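Local coordinates for protein N-acetyl-beta-D glucosaminidase (Rhizomucor miehei CAU432, PDB 4ZM6) that probably hydrolyses beta-N-acetylglucosaminides as a family 3 glycoside hydrolase and also carries a GCN5-related glucosamine N-acetyltransferase region that binds acetyl-CoA, at residues I49-Q54 / G90-Y95; V79-G84 / M116-E121; G14-C19 / Q331-L336; L39-L44 / N293-I298. One frame throughout, in Å; residues are numbered along the deposited sequence.

Interaction 1: residues I49-Q54 / G90-Y95; sequences IATPKQ and GDSGTY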
loop_
_atom_site.group_PDB
_atom_site.type_symbol
_atom_site.label_atom_id
_atom_site.label_comp_id
_atom_site.label_asym_id
_atom_site.label_seq_id
_atom_site.Cartn_x
_atom_site.Cartn_y
_atom_site.Cartn_z
ATOM N N ILE A 49 26.147 -31.110 -14.574
ATOM C CA ILE A 49 24.910 -31.874 -14.757
ATOM C C ILE A 49 25.068 -32.801 -15.961
ATOM O O ILE A 49 24.822 -32.405 -17.104
ATOM C CB ILE A 49 23.659 -30.957 -14.891
ATOM C CG1 ILE A 49 23.170 -30.508 -13.507
ATOM C CG2 ILE A 49 22.490 -31.673 -15.572
ATOM C CD1 ILE A 49 24.173 -29.729 -12.685
ATOM N N ALA A 50 25.501 -34.033 -15.690
ATOM C CA ALA A 50 25.571 -35.060 -16.720
ATOM C C ALA A 50 24.155 -35.494 -17.045
ATOM O O ALA A 50 23.642 -35.207 -18.128
ATOM C CB ALA A 50 26.405 -36.248 -16.260
ATOM N N THR A 51 23.523 -36.157 -16.079
ATOM C CA THR A 51 22.183 -36.714 -16.248
ATOM C C THR A 51 21.764 -37.345 -14.904
ATOM O O THR A 51 22.634 -37.711 -14.102
ATOM C CB THR A 51 22.130 -37.714 -17.441
ATOM O OG1 THR A 51 20.969 -37.451 -18.242
ATOM C CG2 THR A 51 22.161 -39.190 -16.990
ATOM N N PRO A 52 20.441 -37.478 -14.660
ATOM C CA PRO A 52 19.875 -37.775 -13.334
ATOM C C PRO A 52 20.652 -38.781 -12.479
ATOM O O PRO A 52 20.924 -38.513 -11.307
ATOM C CB PRO A 52 18.485 -38.320 -13.668
ATOM C CG PRO A 52 18.114 -37.633 -14.933
ATOM C CD PRO A 52 19.393 -37.470 -15.701
ATOM N N LYS A 53 21.000 -39.925 -13.063
ATOM C CA LYS A 53 21.774 -40.944 -12.352
ATOM C C LYS A 53 23.139 -40.405 -11.929
ATOM O O LYS A 53 23.557 -40.576 -10.779
ATOM C CB LYS A 53 21.960 -42.195 -13.220
ATOM C CG LYS A 53 20.704 -43.037 -13.384
ATOM C CD LYS A 53 21.050 -44.477 -13.741
ATOM C CE LYS A 53 19.807 -45.345 -13.874
ATOM N NZ LYS A 53 20.159 -46.780 -14.067
ATOM N N GLN A 54 23.814 -39.744 -12.866
ATOM C CA GLN A 54 25.153 -39.207 -12.634
ATOM C C GLN A 54 25.145 -38.132 -11.555
ATOM O O GLN A 54 26.089 -38.022 -10.773
ATOM C CB GLN A 54 25.729 -38.611 -13.922
ATOM C CG GLN A 54 27.203 -38.928 -14.156
ATOM C CD GLN A 54 27.437 -40.259 -14.868
ATOM O OE1 GLN A 54 26.503 -41.029 -15.112
ATOM N NE2 GLN A 54 28.694 -40.534 -15.204
ATOM N N GLY A 90 18.697 -28.942 -17.974
ATOM C CA GLY A 90 18.705 -29.288 -19.396
ATOM C C GLY A 90 17.596 -30.251 -19.787
ATOM O O GLY A 90 16.435 -29.855 -19.896
ATOM N N ASP A 91 17.971 -31.510 -20.018
ATOM C CA ASP A 91 17.025 -32.588 -20.323
ATOM C C ASP A 91 16.811 -33.511 -19.129
ATOM O O ASP A 91 15.935 -34.376 -19.159
ATOM C CB ASP A 91 17.533 -33.422 -21.501
ATOM C CG ASP A 91 17.693 -32.609 -22.766
ATOM O OD1 ASP A 91 16.823 -31.753 -23.043
ATOM O OD2 ASP A 91 18.687 -32.831 -23.488
ATOM N N SER A 92 17.623 -33.339 -18.090
ATOM C CA SER A 92 17.493 -34.124 -16.869
ATOM C C SER A 92 16.185 -33.795 -16.143
ATOM O O SER A 92 15.578 -34.672 -15.529
ATOM C CB SER A 92 18.681 -33.853 -15.940
ATOM O OG SER A 92 19.901 -33.837 -16.662
ATOM N N GLY A 93 15.763 -32.533 -16.226
ATOM C CA GLY A 93 14.535 -32.059 -15.590
ATOM C C GLY A 93 13.597 -31.364 -16.561
ATOM O O GLY A 93 13.957 -31.090 -17.703
ATOM N N THR A 94 12.388 -31.065 -16.098
ATOM C CA THR A 94 11.343 -30.523 -16.957
ATOM C C THR A 94 11.588 -29.059 -17.323
ATOM O O THR A 94 12.100 -28.292 -16.515
ATOM C CB THR A 94 9.969 -30.642 -16.269
ATOM O OG1 THR A 94 9.775 -31.986 -15.818
ATOM C CG2 THR A 94 8.838 -30.255 -17.224
ATOM N N TYR A 95 11.229 -28.691 -18.551
ATOM C CA TYR A 95 11.151 -27.286 -18.951
ATOM C C TYR A 95 9.862 -26.685 -18.394
ATOM O O TYR A 95 8.767 -27.049 -18.820
ATOM C CB TYR A 95 11.146 -27.133 -20.482
ATOM C CG TYR A 95 12.479 -27.380 -21.147
ATOM C CD1 TYR A 95 13.480 -26.420 -21.108
ATOM C CD2 TYR A 95 12.737 -28.569 -21.826
ATOM C CE1 TYR A 95 14.709 -26.638 -21.711
ATOM C CE2 TYR A 95 13.960 -28.797 -22.433
ATOM C CZ TYR A 95 14.944 -27.827 -22.374
ATOM O OH TYR A 95 16.168 -28.040 -22.971
#

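Interaction 2: residues V79-G84 / M116-E121; sequences VDQENG and MAISKE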
loop_
_atom_site.group_PDB
_atom_site.type_symbol
_atom_site.label_atom_id
_atom_site.label_comp_id
_atom_site.label_asym_id
_atom_site.label_seq_id
_atom_site.Cartn_x
_atom_site.Cartn_y
_atom_site.Cartn_z
ATOM N N VAL A 79 22.613 -24.199 -7.121
ATOM C CA VAL A 79 22.506 -24.165 -8.576
ATOM C C VAL A 79 21.671 -22.959 -9.038
ATOM O O VAL A 79 20.752 -22.528 -8.340
ATOM C CB VAL A 79 21.884 -25.476 -9.110
ATOM C CG1 VAL A 79 20.400 -25.557 -8.783
ATOM C CG2 VAL A 79 22.101 -25.608 -10.608
ATOM N N ASP A 80 21.999 -22.418 -10.209
ATOM C CA ASP A 80 21.211 -21.351 -10.829
ATOM C C ASP A 80 20.093 -21.937 -11.684
ATOM O O ASP A 80 20.234 -22.027 -12.904
ATOM C CB ASP A 80 22.089 -20.490 -11.744
ATOM C CG ASP A 80 22.862 -19.442 -11.006
ATOM O OD1 ASP A 80 22.235 -18.594 -10.342
ATOM O OD2 ASP A 80 24.101 -19.446 -11.121
ATOM N N GLN A 81 18.982 -22.323 -11.069
ATOM C CA GLN A 81 17.854 -22.855 -11.835
ATOM C C GLN A 81 16.711 -21.844 -11.920
ATOM O O GLN A 81 15.768 -21.891 -11.130
ATOM C CB GLN A 81 17.379 -24.187 -11.242
ATOM C CG GLN A 81 16.290 -24.889 -12.048
ATOM C CD GLN A 81 16.689 -25.169 -13.487
ATOM O OE1 GLN A 81 17.869 -25.284 -13.808
ATOM N NE2 GLN A 81 15.700 -25.288 -14.359
ATOM N N GLU A 82 16.801 -20.943 -12.894
ATOM C CA GLU A 82 15.801 -19.892 -13.086
ATOM C C GLU A 82 14.680 -20.303 -14.042
ATOM O O GLU A 82 13.628 -19.662 -14.067
ATOM C CB GLU A 82 16.472 -18.610 -13.572
ATOM C CG GLU A 82 17.429 -18.019 -12.553
ATOM C CD GLU A 82 18.124 -16.767 -13.042
ATOM O OE1 GLU A 82 19.236 -16.489 -12.557
ATOM O OE2 GLU A 82 17.566 -16.053 -13.902
ATOM N N ASN A 83 14.934 -21.341 -14.844
ATOM C CA ASN A 83 13.916 -22.086 -15.612
ATOM C C ASN A 83 13.733 -21.719 -17.091
ATOM O O ASN A 83 13.677 -22.614 -17.945
ATOM C CB ASN A 83 12.549 -22.117 -14.905
ATOM C CG ASN A 83 12.588 -22.876 -13.594
ATOM O OD1 ASN A 83 12.131 -22.379 -12.562
ATOM N ND2 ASN A 83 13.127 -24.089 -13.628
ATOM N N GLY A 84 13.635 -20.433 -17.402
ATOM C CA GLY A 84 13.386 -20.020 -18.785
ATOM C C GLY A 84 14.598 -20.200 -19.677
ATOM O O GLY A 84 14.943 -21.318 -20.070
ATOM N N MET A 116 7.568 -25.232 -6.851
ATOM C CA MET A 116 7.363 -26.458 -6.086
ATOM C C MET A 116 7.821 -27.658 -6.899
ATOM O O MET A 116 8.579 -28.492 -6.406
ATOM C CB MET A 116 5.889 -26.632 -5.720
ATOM C CG MET A 116 5.359 -25.605 -4.736
ATOM S SD MET A 116 3.587 -25.788 -4.466
ATOM C CE MET A 116 3.606 -27.096 -3.244
ATOM N N ALA A 117 7.352 -27.730 -8.143
ATOM C CA ALA A 117 7.725 -28.795 -9.075
ATOM C C ALA A 117 9.239 -28.887 -9.286
ATOM O O ALA A 117 9.796 -29.986 -9.357
ATOM C CB ALA A 117 7.031 -28.583 -10.408
ATOM N N ILE A 118 9.896 -27.735 -9.382
ATOM C CA ILE A 118 11.340 -27.683 -9.591
ATOM C C ILE A 118 12.088 -28.108 -8.339
ATOM O O ILE A 118 13.056 -28.858 -8.426
ATOM C CB ILE A 118 11.795 -26.273 -10.046
ATOM C CG1 ILE A 118 11.422 -26.055 -11.515
ATOM C CG2 ILE A 118 13.292 -26.059 -9.837
ATOM C CD1 ILE A 118 12.103 -26.996 -12.495
ATOM N N SER A 119 11.651 -27.632 -7.179
ATOM C CA SER A 119 12.337 -27.967 -5.927
ATOM C C SER A 119 12.287 -29.473 -5.656
ATOM O O SER A 119 13.258 -30.053 -5.176
ATOM C CB SER A 119 11.762 -27.168 -4.746
ATOM O OG SER A 119 10.359 -27.043 -4.844
ATOM N N LYS A 120 11.156 -30.092 -5.983
ATOM C CA LYS A 120 10.995 -31.543 -5.878
ATOM C C LYS A 120 12.073 -32.246 -6.703
ATOM O O LYS A 120 12.789 -33.106 -6.193
ATOM C CB LYS A 120 9.601 -31.954 -6.370
ATOM C CG LYS A 120 9.129 -33.335 -5.940
ATOM C CD LYS A 120 7.776 -33.646 -6.577
ATOM C CE LYS A 120 6.923 -34.597 -5.746
ATOM N NZ LYS A 120 7.373 -36.015 -5.836
ATOM N N GLU A 121 12.193 -31.854 -7.972
ATOM C CA GLU A 121 13.200 -32.416 -8.870
ATOM C C GLU A 121 14.617 -32.184 -8.345
ATOM O O GLU A 121 15.404 -33.119 -8.253
ATOM C CB GLU A 121 13.057 -31.844 -10.286
ATOM C CG GLU A 121 11.834 -32.365 -11.033
ATOM C CD GLU A 121 11.823 -32.013 -12.515
ATOM O OE1 GLU A 121 12.826 -31.462 -13.021
ATOM O OE2 GLU A 121 10.799 -32.292 -13.181
#

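Interaction 3: residues G14-C19 / Q331-L336; sequences GQLLMC and QRVAQL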
loop_
_atom_site.group_PDB
_atom_site.type_symbol
_atom_site.label_atom_id
_atom_site.label_comp_id
_atom_site.label_asym_id
_atom_site.label_seq_id
_atom_site.Cartn_x
_atom_site.Cartn_y
_atom_site.Cartn_z
ATOM N N GLY A 14 35.379 -21.986 6.500
ATOM C CA GLY A 14 35.015 -22.696 5.273
ATOM C C GLY A 14 33.519 -22.706 5.000
ATOM O O GLY A 14 33.096 -22.751 3.843
ATOM N N GLN A 15 32.719 -22.653 6.065
ATOM C CA GLN A 15 31.259 -22.612 5.944
ATOM C C GLN A 15 30.768 -21.348 5.216
ATOM O O GLN A 15 29.670 -21.341 4.654
ATOM C CB GLN A 15 30.588 -22.712 7.327
ATOM C CG GLN A 15 30.861 -23.999 8.108
ATOM C CD GLN A 15 30.240 -25.247 7.485
ATOM O OE1 GLN A 15 30.766 -25.806 6.523
ATOM N NE2 GLN A 15 29.132 -25.703 8.056
ATOM N N LEU A 16 31.591 -20.295 5.217
ATOM C CA LEU A 16 31.253 -19.014 4.583
ATOM C C LEU A 16 31.557 -18.951 3.080
ATOM O O LEU A 16 31.568 -17.860 2.503
ATOM C CB LEU A 16 31.981 -17.861 5.296
ATOM C CG LEU A 16 31.335 -17.299 6.564
ATOM C CD1 LEU A 16 30.857 -18.400 7.494
ATOM C CD2 LEU A 16 32.288 -16.351 7.279
ATOM N N LEU A 17 31.786 -20.096 2.438
ATOM C CA LEU A 17 32.114 -20.106 1.011
ATOM C C LEU A 17 31.264 -21.053 0.177
ATOM O O LEU A 17 30.675 -22.007 0.687
ATOM C CB LEU A 17 33.593 -20.442 0.796
ATOM C CG LEU A 17 34.524 -19.233 0.685
ATOM C CD1 LEU A 17 35.128 -18.882 2.038
ATOM C CD2 LEU A 17 35.610 -19.510 -0.343
ATOM N N MET A 18 31.226 -20.756 -1.121
ATOM C CA MET A 18 30.514 -21.550 -2.112
ATOM C C MET A 18 31.376 -21.580 -3.366
ATOM O O MET A 18 31.697 -20.526 -3.923
ATOM C CB MET A 18 29.153 -20.922 -2.424
ATOM C CG MET A 18 28.282 -21.746 -3.363
ATOM S SD MET A 18 26.665 -21.000 -3.650
ATOM C CE MET A 18 25.918 -21.186 -2.033
ATOM N N CYS A 19 31.753 -22.781 -3.801
ATOM C CA CYS A 19 32.737 -22.940 -4.870
ATOM C C CYS A 19 32.336 -24.045 -5.841
ATOM O O CYS A 19 31.771 -25.063 -5.435
ATOM C CB CYS A 19 34.109 -23.250 -4.267
ATOM S SG CYS A 19 34.522 -22.281 -2.792
ATOM N N GLN A 331 26.932 -18.343 12.663
ATOM C CA GLN A 331 25.657 -18.605 13.334
ATOM C C GLN A 331 24.488 -18.618 12.330
ATOM O O GLN A 331 23.648 -19.522 12.363
ATOM C CB GLN A 331 25.436 -17.551 14.440
ATOM C CG GLN A 331 24.032 -17.451 15.029
ATOM C CD GLN A 331 23.820 -18.330 16.253
ATOM O OE1 GLN A 331 23.230 -17.896 17.247
ATOM N NE2 GLN A 331 24.295 -19.573 16.186
ATOM N N ARG A 332 24.443 -17.620 11.448
ATOM C CA ARG A 332 23.385 -17.516 10.436
ATOM C C ARG A 332 23.423 -18.675 9.447
ATOM O O ARG A 332 22.374 -19.153 9.000
ATOM C CB ARG A 332 23.487 -16.194 9.668
ATOM C CG ARG A 332 23.099 -14.963 10.472
ATOM C CD ARG A 332 23.069 -13.724 9.590
ATOM N NE ARG A 332 23.114 -12.470 10.351
ATOM C CZ ARG A 332 24.206 -11.733 10.572
ATOM N NH1 ARG A 332 25.395 -12.095 10.098
ATOM N NH2 ARG A 332 24.109 -10.614 11.274
ATOM N N VAL A 333 24.632 -19.116 9.107
ATOM C CA VAL A 333 24.818 -20.234 8.180
ATOM C C VAL A 333 24.462 -21.564 8.844
ATOM O O VAL A 333 23.954 -22.471 8.185
ATOM C CB VAL A 333 26.263 -20.287 7.645
ATOM C CG1 VAL A 333 26.457 -21.485 6.722
ATOM C CG2 VAL A 333 26.597 -18.994 6.919
ATOM N N ALA A 334 24.738 -21.681 10.141
ATOM C CA ALA A 334 24.313 -22.847 10.915
ATOM C C ALA A 334 22.784 -22.926 10.945
ATOM O O ALA A 334 22.205 -23.961 10.607
ATOM C CB ALA A 334 24.871 -22.784 12.328
ATOM N N GLN A 335 22.144 -21.826 11.338
ATOM C CA GLN A 335 20.681 -21.726 11.330
ATOM C C GLN A 335 20.089 -22.123 9.976
ATOM O O GLN A 335 19.131 -22.898 9.915
ATOM C CB GLN A 335 20.232 -20.303 11.700
ATOM C CG GLN A 335 20.161 -20.042 13.199
ATOM C CD GLN A 335 20.286 -18.565 13.556
ATOM O OE1 GLN A 335 21.256 -17.903 13.185
ATOM N NE2 GLN A 335 19.308 -18.048 14.294
ATOM N N LEU A 336 20.670 -21.597 8.900
ATOM C CA LEU A 336 20.188 -21.883 7.553
ATOM C C LEU A 336 20.325 -23.366 7.224
ATOM O O LEU A 336 19.396 -23.972 6.696
ATOM C CB LEU A 336 20.926 -21.034 6.511
ATOM C CG LEU A 336 20.464 -21.185 5.054
ATOM C CD1 LEU A 336 18.955 -21.080 4.935
ATOM C CD2 LEU A 336 21.125 -20.155 4.155
#

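Interaction 4: residues L39-L44 / N293-I298; sequences LGSIIL and NDMAMI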
loop_
_atom_site.group_PDB
_atom_site.type_symbol
_atom_site.label_atom_id
_atom_site.label_comp_id
_atom_site.label_asym_id
_atom_site.label_seq_id
_atom_site.Cartn_x
_atom_site.Cartn_y
_atom_site.Cartn_z
ATOM N N LEU A 39 35.014 -26.548 3.650
ATOM C CA LEU A 39 34.103 -25.878 2.710
ATOM C C LEU A 39 32.670 -26.314 3.014
ATOM O O LEU A 39 32.409 -27.508 3.174
ATOM C CB LEU A 39 34.454 -26.226 1.255
ATOM C CG LEU A 39 34.325 -25.154 0.161
ATOM C CD1 LEU A 39 34.114 -25.817 -1.195
ATOM C CD2 LEU A 39 33.212 -24.155 0.418
ATOM N N GLY A 40 31.752 -25.350 3.100
ATOM C CA GLY A 40 30.372 -25.618 3.512
ATOM C C GLY A 40 29.314 -25.649 2.423
ATOM O O GLY A 40 28.201 -26.117 2.669
ATOM N N SER A 41 29.634 -25.140 1.234
ATOM C CA SER A 41 28.661 -25.063 0.147
ATOM C C SER A 41 29.318 -25.275 -1.215
ATOM O O SER A 41 30.447 -24.846 -1.442
ATOM C CB SER A 41 27.948 -23.705 0.165
ATOM O OG SER A 41 27.732 -23.238 1.490
ATOM N N ILE A 42 28.593 -25.933 -2.113
ATOM C CA ILE A 42 29.043 -26.177 -3.482
ATOM C C ILE A 42 28.060 -25.514 -4.435
ATOM O O ILE A 42 26.890 -25.336 -4.092
ATOM C CB ILE A 42 29.085 -27.692 -3.799
ATOM C CG1 ILE A 42 29.954 -28.445 -2.779
ATOM C CG2 ILE A 42 29.579 -27.949 -5.221
ATOM C CD1 ILE A 42 31.413 -28.034 -2.766
ATOM N N ILE A 43 28.536 -25.149 -5.624
ATOM C CA ILE A 43 27.669 -24.663 -6.704
ATOM C C ILE A 43 27.937 -25.463 -7.979
ATOM O O ILE A 43 29.080 -25.809 -8.273
ATOM C CB ILE A 43 27.833 -23.140 -6.956
ATOM C CG1 ILE A 43 27.017 -22.704 -8.184
ATOM C CG2 ILE A 43 29.300 -22.760 -7.119
ATOM C CD1 ILE A 43 26.831 -21.206 -8.316
ATOM N N LEU A 44 26.874 -25.751 -8.724
ATOM C CA LEU A 44 26.954 -26.578 -9.924
ATOM C C LEU A 44 26.418 -25.850 -11.157
ATOM O O LEU A 44 25.587 -24.943 -11.051
ATOM C CB LEU A 44 26.161 -27.869 -9.718
ATOM C CG LEU A 44 26.480 -28.703 -8.471
ATOM C CD1 LEU A 44 25.576 -29.925 -8.425
ATOM C CD2 LEU A 44 27.940 -29.119 -8.447
ATOM N N ASN A 293 28.666 -9.147 4.106
ATOM C CA ASN A 293 28.223 -10.421 3.541
ATOM C C ASN A 293 28.548 -11.563 4.497
ATOM O O ASN A 293 29.593 -11.553 5.155
ATOM C CB ASN A 293 28.900 -10.697 2.195
ATOM C CG ASN A 293 28.308 -9.890 1.056
ATOM O OD1 ASN A 293 27.304 -10.286 0.462
ATOM N ND2 ASN A 293 28.945 -8.773 0.718
ATOM N N ASP A 294 27.648 -12.539 4.578
ATOM C CA ASP A 294 27.908 -13.752 5.338
ATOM C C ASP A 294 28.643 -14.796 4.502
ATOM O O ASP A 294 29.210 -15.732 5.052
ATOM C CB ASP A 294 26.596 -14.356 5.842
ATOM C CG ASP A 294 25.928 -13.508 6.901
ATOM O OD1 ASP A 294 26.623 -13.037 7.823
ATOM O OD2 ASP A 294 24.700 -13.316 6.822
ATOM N N MET A 295 28.632 -14.653 3.181
ATOM C CA MET A 295 29.075 -15.735 2.310
ATOM C C MET A 295 29.668 -15.210 1.005
ATOM O O MET A 295 29.217 -14.189 0.479
ATOM C CB MET A 295 27.885 -16.657 2.019
ATOM C CG MET A 295 28.253 -18.110 1.775
ATOM S SD MET A 295 26.861 -19.241 1.976
ATOM C CE MET A 295 26.549 -19.046 3.725
ATOM N N ALA A 296 30.678 -15.916 0.491
ATOM C CA ALA A 296 31.344 -15.538 -0.760
ATOM C C ALA A 296 31.263 -16.656 -1.802
ATOM O O ALA A 296 31.524 -17.823 -1.505
ATOM C CB ALA A 296 32.793 -15.164 -0.497
ATOM N N MET A 297 30.909 -16.279 -3.024
ATOM C CA MET A 297 30.717 -17.227 -4.108
ATOM C C MET A 297 31.912 -17.165 -5.054
ATOM O O MET A 297 32.327 -16.080 -5.470
ATOM C CB MET A 297 29.422 -16.900 -4.852
ATOM C CG MET A 297 29.119 -17.780 -6.054
ATOM S SD MET A 297 27.475 -17.416 -6.702
ATOM C CE MET A 297 27.619 -17.911 -8.419
ATOM N N ILE A 298 32.468 -18.331 -5.375
ATOM C CA ILE A 298 33.590 -18.430 -6.309
ATOM C C ILE A 298 33.366 -19.621 -7.245
ATOM O O ILE A 298 34.009 -20.667 -7.125
ATOM C CB ILE A 298 34.948 -18.553 -5.575
ATOM C CG1 ILE A 298 35.034 -17.556 -4.409
ATOM C CG2 ILE A 298 36.093 -18.328 -6.557
ATOM C CD1 ILE A 298 36.341 -17.591 -3.646
#

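Interaction 1: residues I49-Q54 / G90-Y95
Ser-92 fits against the bend formed by Ile-49, Thr-51 and Pro-52, and it makes most of the contact from the 90-95 side, with its side chain and its carbonyl O. With OG beside its own backbone N (chi1 -44°), the hydroxyl oxygen lies 3.5 Å from CG2 of Ile-49, while Ser-92 CB sits 3.7 Å from Pro-52 CD. The proline ring is thus met at its CD and CG corner, and CG also comes to 3.9 Å from the carbonyl O of Ser-92. Ile-49 divides its branches between two neighbours. CG2, anti to the backbone N, is the methyl that meets the serine, whereas CG1 swings to the other side (chi1 -81°) and carries CD1 away toward strand 41-44, where it packs on Leu-44. The main chain of Thr-51 fills in between, its CA 3.7 Å from Ser-92 OG. No hydrogen bond crosses the contact: the serine hydroxyl is bonded to the backbone O of Leu-89, within its own loop, while its flank rests on Ile-49 and Thr-51. Thr-51 occupies the N-cap position of helix 52-68 without capping it through its hydroxyl. Pro-52 opens that helix and also touches Leu-352. None of the touching residues is buried, and this surface contact joins the loop between strand 41-44 and helix 52-68 to the next such loop, from strand 76-79 toward helix 99-105.

Interaction 2: residues V79-G84 / M116-E121
Ile-118 meets Gln-81 and Asn-83 from the helix 108-125 side, and the run from Met-116 to Glu-121 is helical throughout. At its start the carbonyl O of Met-116 accepts a backbone bond from Lys-120 N at 3.1 Å, and Ala-117 turns its methyl to His-360 of helix 357-368, on a different face from the 79-84 loop. Ile-118 then sends both branches across. Its CG2 methyl reaches to 3.9 Å from CG of Gln-81, and these two side chains cross at about a right angle. Its other branch, CG1 with CD1, runs antiparallel past the Asn-83 side chain, whose CG lies 4.0 Å from Ile-118 CG1. In Gln-81 the first torsion (chi1 -175°) brings CG to the isoleucine, and the bend beyond it (chi2 57°) turns the amide, whose OE1 makes a weak bond to the backbone N of Arg-88. In the TIM-barrel-like domain this joins the loop at the end of strand 76-79 to the helix leading into the neighbouring parallel strand 129-130, within a beta-alpha-beta connection. Two residues on, Lys-120 points outward and gives NZ to the O of Thr-354. Glu-121 follows, its CB directed toward the loop but its carboxylate engaged beyond it, with OE2 hydrogen-bonded to both Thr-94 OG1 and His-360 ND1.

Interaction 3: residues G14-C19 / Q331-L336
An apolar contact between Val-333 and the pair Gln-15 and Leu-16 packs helix 323-340 against the turn that leads into strand 17-19, the first strand of the barrel domain. The two methyls of the valine share the work. With chi1 at 178°, CG1 faces the carbonyl O of Gln-15 at 3.8 Å, and the CB of Gln-15 lies 4.4 Å from the same methyl. CG2, alongside it, meets the CD1 methyl of Leu-16 at 4.3 Å. Leu-16 is shared with the preceding turns of the same helix, since it also touches Ile-326 and Leu-330, while Val-333 itself reaches on to Met-295. The turn is held by a backbone bond from Leu-17 N to Gly-14 O of 3.3 Å, after which the chain straightens and pairs with strand 296-298. Arg-332, the residue before the valine, forms a salt bridge with Asp-294. With no hydrogen bond between 14-19 and 331-336, the contact itself is nonpolar and non-directional and probably depends on fit of shape; the nearby salt bridge of Arg-332 supplies a directional link.

Interaction 4: residues L39-L44 / N293-I298
Ser-41 and Ile-43 reach across to Met-295 and Met-297, skipping over the strand that lies between them. Just before, the carbonyl O of Gly-40 takes a hydrogen bond from Lys-337 NZ, after which strand 41-44 begins. At Ser-41 the hydroxyl OG comes to 4.1 Å from SD of Met-295, whose chain bends at its last torsion (chi3 -66°). This is a loose van der Waals approach; the polar need of the buried OG is met, weakly, by the O of Leu-17. Ile-42 turns to the other face of the strand, and its backbone pairs with Phe-76 and Ala-78. Ile-43 returns to the first face and makes the closer contact, its CD1 methyl touching CE of Met-297 at 3.4 Å. Both torsions of Ile-43 are extended (chi1 174°, chi2 166°), which carries CD1 out from the strand, and Met-297 is likewise extended, so the two long side chains meet near their ends, crossing at about a right angle. Strand 17-19 lies between the two, the CA atoms of Ile-43 and Met-297 being 8.4 Å apart, and its Met-18 touches both Ser-41 and Ile-43. The first strand, 17-19, lying parallel between the second, 41-44, and the late strand 296-298 is consistent with the closure of a TIM-type barrel, as expected for the family 3 N-terminal domain.

All four contacts lie in the family 3 N-terminal domain. Interactions 3 and 4 are buried neighbours built around the same sheet: interaction 3 holds the turn just before strand 17-19, the strand that separates the two of interaction 4 and pairs through Met-18 with Ile-298. Interaction 2, also buried, sits where a loop meets a helix and touches interaction 4 through Val-79 and Leu-44. Interaction 1 lies nearest the surface, coupled to interaction 2 by Thr-94 and Glu-121. No hydrogen bond crosses any of them, yet the partners differ: valine methyls of a helix against a turn in 3, a methyl and a hydroxyl against thioethers in 4, an isoleucine against one amide side chain's aliphatic stem and another's carboxamide in 2, and a serine against proline and isoleucine in 1.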